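Local coordinates for TCP pilus virulence regulatory protein (Vibrio cholerae, PDB 3GBG) that probably activates transcription of virulence genes, including those of the toxin-coregulated pilus, as an AraC-family regulator that holds a bound fatty acid, at residues L60-S65 / N111-L116. Residues are numbered along the deposited sequence; the frame is centred on the assembly and turned at random.
Sequences LLKKNS and NKDLLL
K112 meets K62 through its carbonyl: K112 O lies 4.1 Å from CE of K62. The turn at chi3 (84°) of K62 brings its CE to 3.2 Å from OD2 of D113, and chi4 (64°) then directs NZ. K62 NZ stays 4.1 Å from D113 OD2, too far for a salt bridge, so the opposite charges probably attract without a direct bond. D113 also packs against S65, CB to CB at 3.6 Å. S65 N closes the type II turn K62-S65 on K62 O, and S65 OG also lies very close to that oxygen. The backbone of D113 starts the pairing: its O accepts K62 N at 3.0 Å with an N-H...O angle of 163°.

L114 forms a non-hydrogen-bonded antiparallel pair with L61. The two side chains run side by side in the same direction, L61 CD2 touching L114 CG at 3.9 Å, on the face where L61 also approaches the bound palmitoleic acid. L115 faces L60 in a hydrogen-bonded pair closed by two bonds, L60 N to L115 O (2.7 Å) and L115 N to L60 O (3.0 Å). Their side chains share one face of the sheet, where both pack on V155 of helix 141-155. This register adds 114-118 as an outermost strand beside 57-61, in a five-stranded antiparallel sheet of the cupin-like N-terminal domain.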
ATOM      1  N   LEU A  60       0.748  -9.130  -0.436  1.00 26.93           N
ATOM      2  CA  LEU A  60       1.808  -8.135  -0.354  1.00 27.83           C
ATOM      3  C   LEU A  60       1.657  -7.119  -1.482  1.00 26.16           C
ATOM      4  O   LEU A  60       1.433  -7.489  -2.635  1.00 26.63           O
ATOM      5  CB  LEU A  60       3.181  -8.814  -0.451  1.00 31.11           C
ATOM      6  CG  LEU A  60       3.484  -9.935   0.550  1.00 34.41           C
ATOM      7  CD1 LEU A  60       4.871 -10.505   0.271  1.00 37.15           C
ATOM      8  CD2 LEU A  60       3.409  -9.397   1.964  1.00 36.59           C
ATOM      9  N   LEU A  61       1.769  -5.839  -1.140  1.00 25.27           N
ATOM     10  CA  LEU A  61       1.655  -4.763  -2.122  1.00 24.32           C
ATOM     11  C   LEU A  61       3.019  -4.085  -2.275  1.00 23.76           C
ATOM     12  O   LEU A  61       3.601  -3.622  -1.297  1.00 26.22           O
ATOM     13  CB  LEU A  61       0.601  -3.751  -1.663  1.00 22.96           C
ATOM     14  CG  LEU A  61      -0.777  -4.380  -1.386  1.00 25.55           C
ATOM     15  CD1 LEU A  61      -1.771  -3.312  -0.942  1.00 25.22           C
ATOM     16  CD2 LEU A  61      -1.278  -5.072  -2.654  1.00 22.88           C
ATOM     17  N   LYS A  62       3.524  -4.035  -3.501  1.00 24.82           N
ATOM     18  CA  LYS A  62       4.832  -3.446  -3.760  1.00 26.33           C
ATOM     19  C   LYS A  62       4.827  -1.921  -3.754  1.00 24.18           C
ATOM     20  O   LYS A  62       3.962  -1.293  -4.354  1.00 23.17           O
ATOM     21  CB  LYS A  62       5.377  -3.955  -5.096  1.00 27.49           C
ATOM     22  CG  LYS A  62       6.859  -3.671  -5.299  1.00 34.35           C
ATOM     23  CD  LYS A  62       7.466  -4.508  -6.418  1.00 38.08           C
ATOM     24  CE  LYS A  62       7.232  -3.880  -7.780  1.00 42.09           C
ATOM     25  NZ  LYS A  62       7.925  -2.559  -7.901  1.00 43.88           N
ATOM     26  N   LYS A  63       5.803  -1.337  -3.070  1.00 25.69           N
ATOM     27  CA  LYS A  63       5.913   0.109  -2.992  1.00 25.47           C
ATOM     28  C   LYS A  63       6.012   0.709  -4.388  1.00 25.41           C
ATOM     29  O   LYS A  63       6.640   0.131  -5.280  1.00 27.43           O
ATOM     30  CB  LYS A  63       7.140   0.507  -2.170  1.00 27.05           C
ATOM     31  CG  LYS A  63       7.316   2.005  -2.043  1.00 27.26           C
ATOM     32  CD  LYS A  63       8.572   2.349  -1.269  1.00 30.15           C
ATOM     33  CE  LYS A  63       8.757   3.844  -1.184  1.00 29.39           C
ATOM     34  NZ  LYS A  63       9.978   4.172  -0.423  1.00 33.81           N
ATOM     35  N   ASN A  64       5.378   1.868  -4.565  1.00 25.30           N
ATOM     36  CA  ASN A  64       5.362   2.598  -5.837  1.00 24.76           C
ATOM     37  C   ASN A  64       4.475   1.956  -6.899  1.00 26.07           C
ATOM     38  O   ASN A  64       4.460   2.389  -8.053  1.00 26.31           O
ATOM     39  CB  ASN A  64       6.790   2.760  -6.369  1.00 26.11           C
ATOM     40  CG  ASN A  64       7.637   3.647  -5.487  1.00 23.77           C
ATOM     41  OD1 ASN A  64       8.860   3.527  -5.453  1.00 27.24           O
ATOM     42  ND2 ASN A  64       6.991   4.559  -4.780  1.00 25.91           N
ATOM     43  N   SER A  65       3.742   0.915  -6.512  1.00 23.78           N
ATOM     44  CA  SER A  65       2.841   0.261  -7.448  1.00 22.80           C
ATOM     45  C   SER A  65       1.507   1.000  -7.437  1.00 21.51           C
ATOM     46  O   SER A  65       1.184   1.696  -6.475  1.00 22.05           O
ATOM     47  CB  SER A  65       2.613  -1.204  -7.044  1.00 24.17           C
ATOM     48  OG  SER A  65       1.937  -1.287  -5.793  1.00 20.79           O
ATOM     49  N   ASN A 111       7.937  -7.840 -12.303  1.00 66.02           N
ATOM     50  CA  ASN A 111       7.028  -6.711 -12.470  1.00 65.38           C
ATOM     51  C   ASN A 111       5.700  -6.924 -11.748  1.00 63.63           C
ATOM     52  O   ASN A 111       4.808  -6.081 -11.823  1.00 63.95           O
ATOM     53  CB  ASN A 111       6.769  -6.461 -13.960  1.00 67.98           C
ATOM     54  CG  ASN A 111       8.019  -6.026 -14.703  1.00 70.53           C
ATOM     55  OD1 ASN A 111       8.608  -4.987 -14.400  1.00 71.72           O
ATOM     56  ND2 ASN A 111       8.435  -6.823 -15.683  1.00 72.22           N
ATOM     57  N   LYS A 112       5.573  -8.048 -11.048  1.00 60.43           N
ATOM     58  CA  LYS A 112       4.349  -8.349 -10.314  1.00 57.19           C
ATOM     59  C   LYS A 112       4.262  -7.422  -9.099  1.00 53.91           C
ATOM     60  O   LYS A 112       5.174  -7.377  -8.272  1.00 52.80           O
ATOM     61  CB  LYS A 112       4.347  -9.817  -9.873  1.00 59.29           C
ATOM     62  CG  LYS A 112       2.964 -10.380  -9.555  1.00 61.76           C
ATOM     63  CD  LYS A 112       2.039 -10.281 -10.762  1.00 63.76           C
ATOM     64  CE  LYS A 112       0.727 -11.019 -10.532  1.00 64.72           C
ATOM     65  NZ  LYS A 112       0.927 -12.494 -10.432  1.00 65.06           N
ATOM     66  N   ASP A 113       3.157  -6.687  -8.997  1.00 49.42           N
ATOM     67  CA  ASP A 113       2.949  -5.728  -7.913  1.00 45.55           C
ATOM     68  C   ASP A 113       2.103  -6.232  -6.753  1.00 41.96           C
ATOM     69  O   ASP A 113       2.164  -5.688  -5.651  1.00 38.65           O
ATOM     70  CB  ASP A 113       2.314  -4.459  -8.483  1.00 45.11           C
ATOM     71  CG  ASP A 113       3.208  -3.768  -9.482  1.00 45.33           C
ATOM     72  OD1 ASP A 113       2.682  -3.016 -10.327  1.00 45.80           O
ATOM     73  OD2 ASP A 113       4.436  -3.975  -9.413  1.00 46.99           O
ATOM     74  N   LEU A 114       1.304  -7.260  -7.009  1.00 40.00           N
ATOM     75  CA  LEU A 114       0.449  -7.830  -5.978  1.00 38.93           C
ATOM     76  C   LEU A 114       0.818  -9.304  -5.805  1.00 39.09           C
ATOM     77  O   LEU A 114       0.556 -10.127  -6.683  1.00 37.21           O
ATOM     78  CB  LEU A 114      -1.023  -7.678  -6.385  1.00 37.15           C
ATOM     79  CG  LEU A 114      -2.080  -7.890  -5.292  1.00 37.79           C
ATOM     80  CD1 LEU A 114      -3.387  -7.249  -5.713  1.00 36.30           C
ATOM     81  CD2 LEU A 114      -2.259  -9.379  -5.025  1.00 38.13           C
ATOM     82  N   LEU A 115       1.436  -9.625  -4.674  1.00 38.86           N
ATOM     83  CA  LEU A 115       1.857 -10.990  -4.398  1.00 40.34           C
ATOM     84  C   LEU A 115       1.027 -11.652  -3.307  1.00 39.96           C
ATOM     85  O   LEU A 115       0.858 -11.104  -2.217  1.00 39.31           O
ATOM     86  CB  LEU A 115       3.338 -11.018  -4.004  1.00 42.51           C
ATOM     87  CG  LEU A 115       4.361 -10.646  -5.088  1.00 44.50           C
ATOM     88  CD1 LEU A 115       4.266  -9.163  -5.409  1.00 45.59           C
ATOM     89  CD2 LEU A 115       5.763 -10.986  -4.601  1.00 46.97           C
ATOM     90  N   LEU A 116       0.502 -12.836  -3.612  1.00 38.81           N
ATOM     91  CA  LEU A 116      -0.307 -13.590  -2.663  1.00 38.46           C
ATOM     92  C   LEU A 116       0.488 -14.767  -2.118  1.00 38.09           C
ATOM     93  O   LEU A 116       1.096 -15.517  -2.878  1.00 37.89           O
ATOM     94  CB  LEU A 116      -1.575 -14.108  -3.348  1.00 39.26           C
ATOM     95  CG  LEU A 116      -2.289 -15.285  -2.670  1.00 40.48           C
ATOM     96  CD1 LEU A 116      -2.892 -14.861  -1.336  1.00 38.81           C
ATOM     97  CD2 LEU A 116      -3.375 -15.798  -3.603  1.00 42.14           C
TER